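Local structure of polyketide biosynthesis cytochrome P450 PksS (Bacillus subtilis, 4YZR) at residues Arg23-Glu28 with Ile47-Asp52; Gly120-Ile125 with Phe151-Glu156; Lys261-Lys266 with Ile332-Arg337. The protein is a haem-dependent cytochrome P450 monooxygenase that acts on dihydrobacillaene in the biosynthesis of the antibiotic polyketide bacillaene. One frame throughout, in Å; residues are numbered along the deposited sequence.

Contact 1: Arg23-Glu28 with Ile47-Asp52; sequences RFREEE and ITRYDD
Thr-48 sits against the last turn of helix 17-27, its OG1 3.2 Å from Arg-25 CA, and this is the tight part of the contact. With OG1 at chi1 43°, CG2 lies anti to the carbonyl carbon and reaches Phe-24 CB, while Thr-48 CB lies 3.8 Å from Arg-25 CB. The hydroxyl lies close to the helix backbone without a direct bond across the contact; a water donating to Glu-28 O accepts from it instead, with Thr-48 OG1 2.8 Å from that water.

Toward the partly exposed side the packing thins to aliphatic stems. Arg-25 and Arg-49 run nearly perpendicular, touching at Arg-25 CG and Arg-49 CG, 3.6 Å apart. Both chains bend at chi3, and their guanidinium planes are turned 62° from each other. The head of Arg-25 bonds to Ser-319 O, whereas Arg-49 grips Asp-51 side-on, Arg-49 NE to Asp-51 OD1 at 2.8 Å and Arg-49 NH1 to Asp-51 OD2 at 3.0 Å. A second water, 2.9 Å from Arg-49 NH2, links that nitrogen to Arg-25 O.

The contact thus seats the end of helix 17-27 on the turn joining strand 42-47 to helix 50-58, in the N-terminal part of the P450 fold. Its chemistry implies a join by van der Waals contact, with no direct hydrogen bond across it and two water bridges; Asp-51 probably offsets the charge of Arg-49, while Arg-25 turns to Ser-319 O.

Contact 2: Gly120-Ile125 with Phe151-Glu156; sequences GSIEQI and FIVISE
Ile-152 and Ile-125 lie alongside, pointing opposite ways, where helix 148-158 meets helix 119-133. Ile-152 CG2 comes 3.6 Å from Ile-125 CD1, and its CD1 extends to Ile-125 CG2, so both branches of Ile-152 are used.

Next along the helix, Val-153 stands roughly perpendicular to Ile-125. Its CG2 points between two isoleucines, with Val-153 CG2 3.8 Å from Ile-125 CD1 and 3.9 Å from Ile-122 CG1. With CG1 anti to the backbone N (chi1 172°), CG2 falls beside that N and faces both neighbours. Val-153 and Ile-122 also touch helix 355-372, through Glu-361 and through Leu-360 and Ile-364 respectively.

One turn after Ile-152, Glu-156 lies at the more exposed edge of the contact. Its extended chain approaches from the direction opposite to Ile-125 and lays the carboxylate by Ile-125 CD1, with Glu-156 OE1 3.8 Å from Ser-121 CB. Polar links here run through water: one molecule donates to Ser-121 OG and to Glu-156 OE1, each 2.7 Å away, and another lies within bonding distance of Ser-121 O and Glu-156 OE2. The serine hydroxyl also bonds to Leu-118 O.

The segment axes approach to 10.3 Å and run at 141°, a roughly antiparallel pairing. The side chain of Val-153 is about 8 Å from the haem. Helices 119-133, 148-158 and 355-372 correspond to D, E and L, which with helix I (228-259) form the conserved four-helix bundle of cytochromes P450.

Contact 3: Lys261-Lys266 with Ile332-Arg337; sequences KKECEK and ILNINR
Glu-263 OE1 accepts the backbone N-H of Ile-335 over 2.9 Å in a nearly straight bond (167°) and takes a second proton from a water 2.7 Å away. The bond ties helix J (261-269) to the meander, the loop that leads to the haem-ligand loop of P450s. Here Arg-337 completes the family's E-R-R triad with Glu-280 and Arg-283, the ExxR pair of helix K (274-285). The amide meets OE1 on its anti side, 20° out of the carboxylate plane, and belongs to a type I beta turn, Asn-334 to Arg-337, overlapping an Asx turn in which Asn-334 OD1 accepts from Asn-336 N.

The glutamate is folded to do this. A bend at chi2 (-61°) brings its carboxylate over to the loop, and Glu-263 CG passes 3.4 Å from Leu-333 O on the way. One turn further along the helix, Lys-266 NZ meets the syn lone pair of Glu-263 OE2 in a salt bridge of 2.8 Å. With both oxygens engaged, the carboxylate is held against rotation and probably stays ionised. The water on OE1 also donates to Asn-334 OD1 and accepts from Lys-266 NZ and Asn-336 ND2, so four side chains converge on it.

The rest of the contact is aliphatic carbon laid against the helix, including its backbone; Leu-333 CD2 meets Glu-263 CB. On its other side the loop packs on helix K, Ile-335 on Ala-277 and Leu-333 on Tyr-284, and Glu-280 holds both Asn-334 N and Arg-337 NE. Ile-335 CD1 lies 3.4 Å from Glu-263 O and 4.1 Å from Lys-266 CB.

In the fold
The three contacts follow one another along the chain, each closing before the next opens, and all belong to the single P450 fold. None touches another. Contacts 1 and 2 lie on opposite sides of the chain's centre, their centres 38 Å apart. Contact 3 is 26 Å from contact 1 and 27 Å from contact 2, centre to centre, and comes to about 10 Å of contact 1 at the nearest atoms. No helix is shared: contact 1 uses helices 17-27 and 50-58, contact 2 helices 119-133 and 148-158, and contact 3 helix 261-269. They therefore join separate parts of a single-chain fold, with contact 2 in the helical bundle near the haem.

Contact 1: Arg23-Glu28 with Ile47-Asp52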
loop_
_atom_site.group_PDB
_atom_site.type_symbol
_atom_site.label_atom_id
_atom_site.label_comp_id
_atom_site.label_asym_id
_atom_site.label_seq_id
_atom_site.Cartn_x
_atom_site.Cartn_y
_atom_site.Cartn_z
ATOM N N ARG A 23 -15.748 13.188 -8.756
ATOM C CA ARG A 23 -16.962 13.502 -9.555
ATOM C C ARG A 23 -18.001 12.482 -9.297
ATOM O O ARG A 23 -19.140 12.800 -9.078
ATOM C CB ARG A 23 -16.599 13.592 -11.039
ATOM C CG ARG A 23 -17.868 13.574 -11.896
ATOM C CD ARG A 23 -17.582 13.853 -13.362
ATOM N NE ARG A 23 -17.083 12.623 -13.987
ATOM C CZ ARG A 23 -15.831 12.416 -14.446
ATOM N NH1 ARG A 23 -14.868 13.337 -14.329
ATOM N NH2 ARG A 23 -15.533 11.241 -15.022
ATOM N N PHE A 24 -17.666 11.176 -9.224
ATOM C CA PHE A 24 -18.584 10.153 -8.838
ATOM C C PHE A 24 -19.129 10.372 -7.428
ATOM O O PHE A 24 -20.339 10.191 -7.208
ATOM C CB PHE A 24 -17.981 8.713 -8.987
ATOM C CG PHE A 24 -18.051 8.212 -10.415
ATOM C CD1 PHE A 24 -19.192 7.592 -10.834
ATOM C CD2 PHE A 24 -17.006 8.355 -11.289
ATOM C CE1 PHE A 24 -19.294 7.125 -12.152
ATOM C CE2 PHE A 24 -17.108 7.839 -12.623
ATOM C CZ PHE A 24 -18.258 7.266 -13.019
ATOM N N ARG A 25 -18.301 10.784 -6.508
ATOM C CA ARG A 25 -18.770 11.000 -5.156
ATOM C C ARG A 25 -19.901 12.045 -5.144
ATOM O O ARG A 25 -20.836 11.904 -4.477
ATOM C CB ARG A 25 -17.621 11.478 -4.258
ATOM C CG ARG A 25 -18.004 11.436 -2.774
ATOM C CD ARG A 25 -16.961 12.014 -1.814
ATOM N NE ARG A 25 -16.829 13.430 -2.094
ATOM C CZ ARG A 25 -15.756 14.038 -2.523
ATOM N NH1 ARG A 25 -14.590 13.424 -2.647
ATOM N NH2 ARG A 25 -15.838 15.284 -2.871
ATOM N N GLU A 26 -19.727 13.098 -5.909
ATOM C CA GLU A 26 -20.741 14.199 -5.942
ATOM C C GLU A 26 -21.912 13.832 -6.780
ATOM O O GLU A 26 -23.006 14.248 -6.397
ATOM C CB GLU A 26 -20.077 15.374 -6.519
ATOM C CG GLU A 26 -18.984 15.991 -5.685
ATOM C CD GLU A 26 -18.121 16.998 -6.455
ATOM O OE1 GLU A 26 -18.174 17.047 -7.719
ATOM O OE2 GLU A 26 -17.319 17.727 -5.817
ATOM N N GLU A 27 -21.768 13.067 -7.849
ATOM C CA GLU A 27 -22.850 12.860 -8.882
ATOM C C GLU A 27 -23.514 11.535 -8.872
ATOM O O GLU A 27 -24.718 11.435 -9.088
ATOM C CB GLU A 27 -22.348 13.134 -10.270
ATOM C CG GLU A 27 -21.814 14.542 -10.436
ATOM C CD GLU A 27 -21.368 14.839 -11.825
ATOM O OE1 GLU A 27 -21.719 14.072 -12.767
ATOM O OE2 GLU A 27 -20.623 15.842 -11.971
ATOM N N GLU A 28 -22.792 10.456 -8.573
ATOM C CA GLU A 28 -23.296 9.155 -8.628
ATOM C C GLU A 28 -22.430 8.285 -7.676
ATOM O O GLU A 28 -21.661 7.428 -8.107
ATOM C CB GLU A 28 -23.257 8.617 -10.026
ATOM C CG GLU A 28 -24.131 7.414 -10.253
ATOM C CD GLU A 28 -24.145 6.923 -11.720
ATOM O OE1 GLU A 28 -23.841 7.699 -12.655
ATOM O OE2 GLU A 28 -24.411 5.746 -11.890
ATOM N N ILE A 47 -18.078 2.703 -4.903
ATOM C CA ILE A 47 -18.564 3.387 -3.723
ATOM C C ILE A 47 -17.623 4.510 -3.391
ATOM O O ILE A 47 -16.415 4.227 -3.129
ATOM C CB ILE A 47 -18.640 2.355 -2.556
ATOM C CG1 ILE A 47 -19.328 1.061 -2.974
ATOM C CG2 ILE A 47 -19.328 2.991 -1.313
ATOM C CD1 ILE A 47 -20.748 1.188 -3.458
ATOM N N THR A 48 -18.022 5.773 -3.519
ATOM C CA THR A 48 -17.136 6.898 -3.393
ATOM C C THR A 48 -17.246 7.794 -2.233
ATOM O O THR A 48 -16.364 8.593 -1.969
ATOM C CB THR A 48 -17.102 7.712 -4.679
ATOM O OG1 THR A 48 -18.474 7.821 -5.138
ATOM C CG2 THR A 48 -16.322 6.968 -5.735
ATOM N N ARG A 49 -18.414 7.760 -1.524
ATOM C CA ARG A 49 -18.524 8.537 -0.302
ATOM C C ARG A 49 -17.962 7.869 0.944
ATOM O O ARG A 49 -17.997 6.659 1.030
ATOM C CB ARG A 49 -19.996 8.795 0.022
ATOM C CG ARG A 49 -20.673 9.816 -0.924
ATOM C CD ARG A 49 -22.222 9.725 -0.729
ATOM N NE ARG A 49 -22.610 10.015 0.666
ATOM C CZ ARG A 49 -23.006 11.190 1.121
ATOM N NH1 ARG A 49 -23.286 11.341 2.410
ATOM N NH2 ARG A 49 -23.064 12.274 0.333
ATOM N N TYR A 50 -17.516 8.658 1.904
ATOM C CA TYR A 50 -16.927 8.104 3.117
ATOM C C TYR A 50 -17.961 7.289 3.895
ATOM O O TYR A 50 -17.703 6.200 4.375
ATOM C CB TYR A 50 -16.377 9.224 3.977
ATOM C CG TYR A 50 -15.617 8.816 5.191
ATOM C CD1 TYR A 50 -16.215 8.466 6.391
ATOM C CD2 TYR A 50 -14.210 8.861 5.185
ATOM C CE1 TYR A 50 -15.502 8.186 7.518
ATOM C CE2 TYR A 50 -13.478 8.581 6.337
ATOM C CZ TYR A 50 -14.134 8.256 7.505
ATOM O OH TYR A 50 -13.428 8.034 8.675
ATOM N N ASP A 51 -19.180 7.816 4.077
ATOM C CA ASP A 51 -20.141 7.087 4.858
ATOM C C ASP A 51 -20.515 5.807 4.215
ATOM O O ASP A 51 -20.611 4.755 4.912
ATOM C CB ASP A 51 -21.439 7.959 5.125
ATOM C CG ASP A 51 -22.171 8.416 3.924
ATOM O OD1 ASP A 51 -21.723 8.434 2.772
ATOM O OD2 ASP A 51 -23.377 8.862 4.030
ATOM N N ASP A 52 -20.665 5.790 2.906
ATOM C CA ASP A 52 -21.008 4.528 2.246
ATOM C C ASP A 52 -19.840 3.520 2.204
ATOM O O ASP A 52 -20.006 2.310 2.374
ATOM C CB ASP A 52 -21.484 4.727 0.814
ATOM C CG ASP A 52 -22.742 5.614 0.721
ATOM O OD1 ASP A 52 -23.621 5.443 1.612
ATOM O OD2 ASP A 52 -22.887 6.426 -0.190
HETATM O O HOH W 1 -21.891 13.036 -2.171
HETATM O O HOH W 2 -19.343 6.069 -7.151
#

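Contact 2: Gly120-Ile125 with Phe151-Glu156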
loop_
_atom_site.group_PDB
_atom_site.type_symbol
_atom_site.label_atom_id
_atom_site.label_comp_id
_atom_site.label_asym_id
_atom_site.label_seq_id
_atom_site.Cartn_x
_atom_site.Cartn_y
_atom_site.Cartn_z
ATOM N N GLY A 120 16.318 2.902 14.343
ATOM C CA GLY A 120 17.720 3.211 14.090
ATOM C C GLY A 120 18.202 2.650 12.782
ATOM O O GLY A 120 18.922 3.313 11.981
ATOM N N SER A 121 17.834 1.460 12.446
ATOM C CA SER A 121 18.202 0.830 11.176
ATOM C C SER A 121 17.590 1.511 9.970
ATOM O O SER A 121 18.262 1.608 8.937
ATOM C CB SER A 121 17.813 -0.635 11.114
ATOM O OG SER A 121 16.449 -0.882 11.084
ATOM N N ILE A 122 16.377 2.033 10.089
ATOM C CA ILE A 122 15.736 2.737 8.983
ATOM C C ILE A 122 16.387 4.116 8.816
ATOM O O ILE A 122 16.626 4.560 7.668
ATOM C CB ILE A 122 14.238 2.817 9.179
ATOM C CG1 ILE A 122 13.630 1.411 9.267
ATOM C CG2 ILE A 122 13.610 3.664 8.054
ATOM C CD1 ILE A 122 12.195 1.395 9.676
ATOM N N GLU A 123 16.714 4.771 9.906
ATOM C CA GLU A 123 17.446 6.031 9.814
ATOM C C GLU A 123 18.759 5.794 9.119
ATOM O O GLU A 123 19.152 6.646 8.288
ATOM C CB GLU A 123 17.701 6.569 11.259
ATOM C CG GLU A 123 16.442 7.180 11.876
ATOM C CD GLU A 123 16.493 7.540 13.357
ATOM O OE1 GLU A 123 17.408 7.089 14.008
ATOM O OE2 GLU A 123 15.563 8.168 13.842
ATOM N N GLN A 124 19.445 4.739 9.338
ATOM C CA GLN A 124 20.741 4.504 8.756
ATOM C C GLN A 124 20.584 4.306 7.282
ATOM O O GLN A 124 21.390 4.838 6.496
ATOM C CB GLN A 124 21.452 3.293 9.361
ATOM C CG GLN A 124 21.971 3.583 10.700
ATOM C CD GLN A 124 22.664 2.340 11.205
ATOM O OE1 GLN A 124 23.705 1.974 10.643
ATOM N NE2 GLN A 124 22.076 1.659 12.207
ATOM N N ILE A 125 19.569 3.579 6.852
ATOM C CA ILE A 125 19.306 3.404 5.396
ATOM C C ILE A 125 19.006 4.688 4.776
ATOM O O ILE A 125 19.588 5.043 3.686
ATOM C CB ILE A 125 18.126 2.405 5.169
ATOM C CG1 ILE A 125 18.492 1.029 5.681
ATOM C CG2 ILE A 125 17.696 2.355 3.716
ATOM C CD1 ILE A 125 17.245 0.188 5.931
ATOM N N PHE A 151 12.521 -1.189 0.020
ATOM C CA PHE A 151 13.143 -2.465 -0.358
ATOM C C PHE A 151 14.210 -2.884 0.599
ATOM O O PHE A 151 14.251 -4.093 0.981
ATOM C CB PHE A 151 13.666 -2.396 -1.792
ATOM C CG PHE A 151 14.328 -3.699 -2.254
ATOM C CD1 PHE A 151 13.551 -4.685 -2.755
ATOM C CD2 PHE A 151 15.633 -3.887 -2.053
ATOM C CE1 PHE A 151 14.214 -5.924 -3.101
ATOM C CE2 PHE A 151 16.246 -5.042 -2.428
ATOM C CZ PHE A 151 15.525 -6.033 -2.887
ATOM N N ILE A 152 15.066 -1.992 1.013
ATOM C CA ILE A 152 16.109 -2.371 1.953
ATOM C C ILE A 152 15.495 -2.695 3.332
ATOM O O ILE A 152 15.907 -3.631 3.993
ATOM C CB ILE A 152 17.214 -1.304 2.061
ATOM C CG1 ILE A 152 17.833 -1.067 0.628
ATOM C CG2 ILE A 152 18.292 -1.720 3.076
ATOM C CD1 ILE A 152 18.652 0.178 0.577
ATOM N N VAL A 153 14.506 -1.908 3.755
ATOM C CA VAL A 153 13.823 -2.220 4.998
ATOM C C VAL A 153 13.227 -3.583 5.006
ATOM O O VAL A 153 13.413 -4.393 5.946
ATOM C CB VAL A 153 12.754 -1.136 5.280
ATOM C CG1 VAL A 153 11.918 -1.651 6.506
ATOM C CG2 VAL A 153 13.455 0.187 5.579
ATOM N N ILE A 154 12.502 -3.952 3.963
ATOM C CA ILE A 154 11.907 -5.286 3.841
ATOM C C ILE A 154 12.964 -6.335 3.791
ATOM O O ILE A 154 12.786 -7.425 4.398
ATOM C CB ILE A 154 10.969 -5.433 2.593
ATOM C CG1 ILE A 154 9.673 -4.923 2.927
ATOM C CG2 ILE A 154 10.884 -6.898 2.030
ATOM C CD1 ILE A 154 8.947 -5.847 3.917
ATOM N N SER A 155 13.958 -6.139 3.043
ATOM C CA SER A 155 15.107 -7.096 2.979
ATOM C C SER A 155 15.696 -7.304 4.305
ATOM O O SER A 155 15.938 -8.471 4.687
ATOM C CB SER A 155 16.183 -6.629 2.027
ATOM O OG SER A 155 15.706 -6.598 0.677
ATOM N N GLU A 156 16.011 -6.293 5.030
ATOM C CA GLU A 156 16.553 -6.448 6.405
ATOM C C GLU A 156 15.570 -7.133 7.281
ATOM O O GLU A 156 15.953 -8.046 8.067
ATOM C CB GLU A 156 16.963 -5.097 6.970
ATOM C CG GLU A 156 18.168 -4.436 6.361
ATOM C CD GLU A 156 18.674 -3.205 7.094
ATOM O OE1 GLU A 156 18.110 -2.848 8.080
ATOM O OE2 GLU A 156 19.736 -2.674 6.689
HETATM O O HOH W 3 15.729 -1.646 8.575
HETATM O O HOH W 4 20.150 -0.407 8.391
#

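Contact 3: Lys261-Lys266 with Ile332-Arg337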
loop_
_atom_site.group_PDB
_atom_site.type_symbol
_atom_site.label_atom_id
_atom_site.label_comp_id
_atom_site.label_asym_id
_atom_site.label_seq_id
_atom_site.Cartn_x
_atom_site.Cartn_y
_atom_site.Cartn_z
ATOM N N LYS A 261 4.362 24.284 -1.135
ATOM C CA LYS A 261 5.551 24.891 -0.478
ATOM C C LYS A 261 5.340 25.454 0.889
ATOM O O LYS A 261 6.220 25.337 1.726
ATOM C CB LYS A 261 6.167 25.943 -1.381
ATOM C CG LYS A 261 7.007 25.308 -2.489
ATOM C CD LYS A 261 7.168 26.341 -3.625
ATOM C CE LYS A 261 8.492 26.255 -4.363
ATOM N NZ LYS A 261 8.327 26.575 -5.818
ATOM N N LYS A 262 4.183 26.053 1.139
ATOM C CA LYS A 262 3.901 26.569 2.437
ATOM C C LYS A 262 3.780 25.484 3.481
ATOM O O LYS A 262 4.186 25.644 4.600
ATOM C CB LYS A 262 2.666 27.470 2.444
ATOM C CG LYS A 262 3.015 28.825 1.808
ATOM C CD LYS A 262 1.925 29.839 2.083
ATOM C CE LYS A 262 0.804 29.617 1.100
ATOM N NZ LYS A 262 -0.319 30.591 1.269
ATOM N N GLU A 263 3.241 24.323 3.097
ATOM C CA GLU A 263 3.163 23.210 4.044
ATOM C C GLU A 263 4.520 22.530 4.185
ATOM O O GLU A 263 4.894 22.175 5.317
ATOM C CB GLU A 263 2.129 22.184 3.553
ATOM C CG GLU A 263 0.698 22.729 3.459
ATOM C CD GLU A 263 0.205 23.176 4.821
ATOM O OE1 GLU A 263 0.027 22.391 5.769
ATOM O OE2 GLU A 263 0.043 24.430 4.959
ATOM N N CYS A 264 5.275 22.448 3.122
ATOM C CA CYS A 264 6.649 21.897 3.192
ATOM C C CYS A 264 7.525 22.697 4.182
ATOM O O CYS A 264 8.194 22.195 5.017
ATOM C CB CYS A 264 7.249 21.964 1.854
ATOM S SG CYS A 264 8.805 21.042 1.823
ATOM N N GLU A 265 7.395 24.018 4.048
ATOM C CA GLU A 265 8.165 24.925 4.972
ATOM C C GLU A 265 7.778 24.801 6.408
ATOM O O GLU A 265 8.657 24.722 7.265
ATOM C CB GLU A 265 7.960 26.360 4.507
ATOM C CG GLU A 265 8.886 27.388 5.152
ATOM C CD GLU A 265 10.344 27.093 4.910
ATOM O OE1 GLU A 265 10.700 26.807 3.746
ATOM O OE2 GLU A 265 11.113 27.101 5.893
ATOM N N LYS A 266 6.483 24.580 6.705
ATOM C CA LYS A 266 6.075 24.339 8.074
ATOM C C LYS A 266 6.789 23.153 8.659
ATOM O O LYS A 266 7.214 23.132 9.782
ATOM C CB LYS A 266 4.566 24.148 8.195
ATOM C CG LYS A 266 3.760 25.418 7.874
ATOM C CD LYS A 266 2.258 25.171 8.061
ATOM C CE LYS A 266 1.354 26.297 7.654
ATOM N NZ LYS A 266 -0.060 25.909 7.393
ATOM N N ILE A 332 -7.589 20.735 0.248
ATOM C CA ILE A 332 -6.436 21.451 0.705
ATOM C C ILE A 332 -5.505 20.576 1.530
ATOM O O ILE A 332 -5.936 19.960 2.468
ATOM C CB ILE A 332 -6.894 22.682 1.537
ATOM C CG1 ILE A 332 -7.811 23.591 0.675
ATOM C CG2 ILE A 332 -5.677 23.494 2.028
ATOM C CD1 ILE A 332 -7.237 23.928 -0.655
ATOM N N LEU A 333 -4.230 20.599 1.225
ATOM C CA LEU A 333 -3.257 19.910 2.065
ATOM C C LEU A 333 -3.037 20.695 3.350
ATOM O O LEU A 333 -2.592 21.880 3.294
ATOM C CB LEU A 333 -1.926 19.724 1.370
ATOM C CG LEU A 333 -0.944 18.743 1.995
ATOM C CD1 LEU A 333 -1.390 17.286 1.817
ATOM C CD2 LEU A 333 0.456 18.968 1.498
ATOM N N ASN A 334 -3.280 20.129 4.491
ATOM C CA ASN A 334 -3.059 20.707 5.793
ATOM C C ASN A 334 -2.321 19.689 6.700
ATOM O O ASN A 334 -2.920 18.798 7.257
ATOM C CB ASN A 334 -4.402 21.108 6.458
ATOM C CG ASN A 334 -4.231 21.597 7.857
ATOM O OD1 ASN A 334 -3.146 21.807 8.271
ATOM N ND2 ASN A 334 -5.340 21.776 8.609
ATOM N N ILE A 335 -1.024 19.882 6.766
ATOM C CA ILE A 335 -0.200 18.962 7.503
ATOM C C ILE A 335 -0.371 18.886 8.994
ATOM O O ILE A 335 0.193 18.001 9.646
ATOM C CB ILE A 335 1.260 18.985 7.099
ATOM C CG1 ILE A 335 1.939 20.270 7.578
ATOM C CG2 ILE A 335 1.389 18.688 5.626
ATOM C CD1 ILE A 335 3.404 20.245 7.730
ATOM N N ASN A 336 -1.179 19.827 9.537
ATOM C CA ASN A 336 -1.604 19.855 10.876
ATOM C C ASN A 336 -3.016 19.381 11.161
ATOM O O ASN A 336 -3.455 19.442 12.302
ATOM C CB ASN A 336 -1.375 21.274 11.523
ATOM C CG ASN A 336 0.101 21.565 11.663
ATOM O OD1 ASN A 336 0.778 21.009 12.521
ATOM N ND2 ASN A 336 0.625 22.302 10.758
ATOM N N ARG A 337 -3.676 18.731 10.177
ATOM C CA ARG A 337 -5.027 18.286 10.326
ATOM C C ARG A 337 -5.152 17.309 11.423
ATOM O O ARG A 337 -4.391 16.358 11.584
ATOM C CB ARG A 337 -5.513 17.730 8.973
ATOM C CG ARG A 337 -6.958 17.230 8.835
ATOM C CD ARG A 337 -7.234 16.748 7.368
ATOM N NE ARG A 337 -7.130 17.660 6.237
ATOM C CZ ARG A 337 -8.012 18.482 5.798
ATOM N NH1 ARG A 337 -7.850 19.219 4.686
ATOM N NH2 ARG A 337 -9.129 18.539 6.460
HETATM O O HOH W 5 -0.784 23.138 8.283
#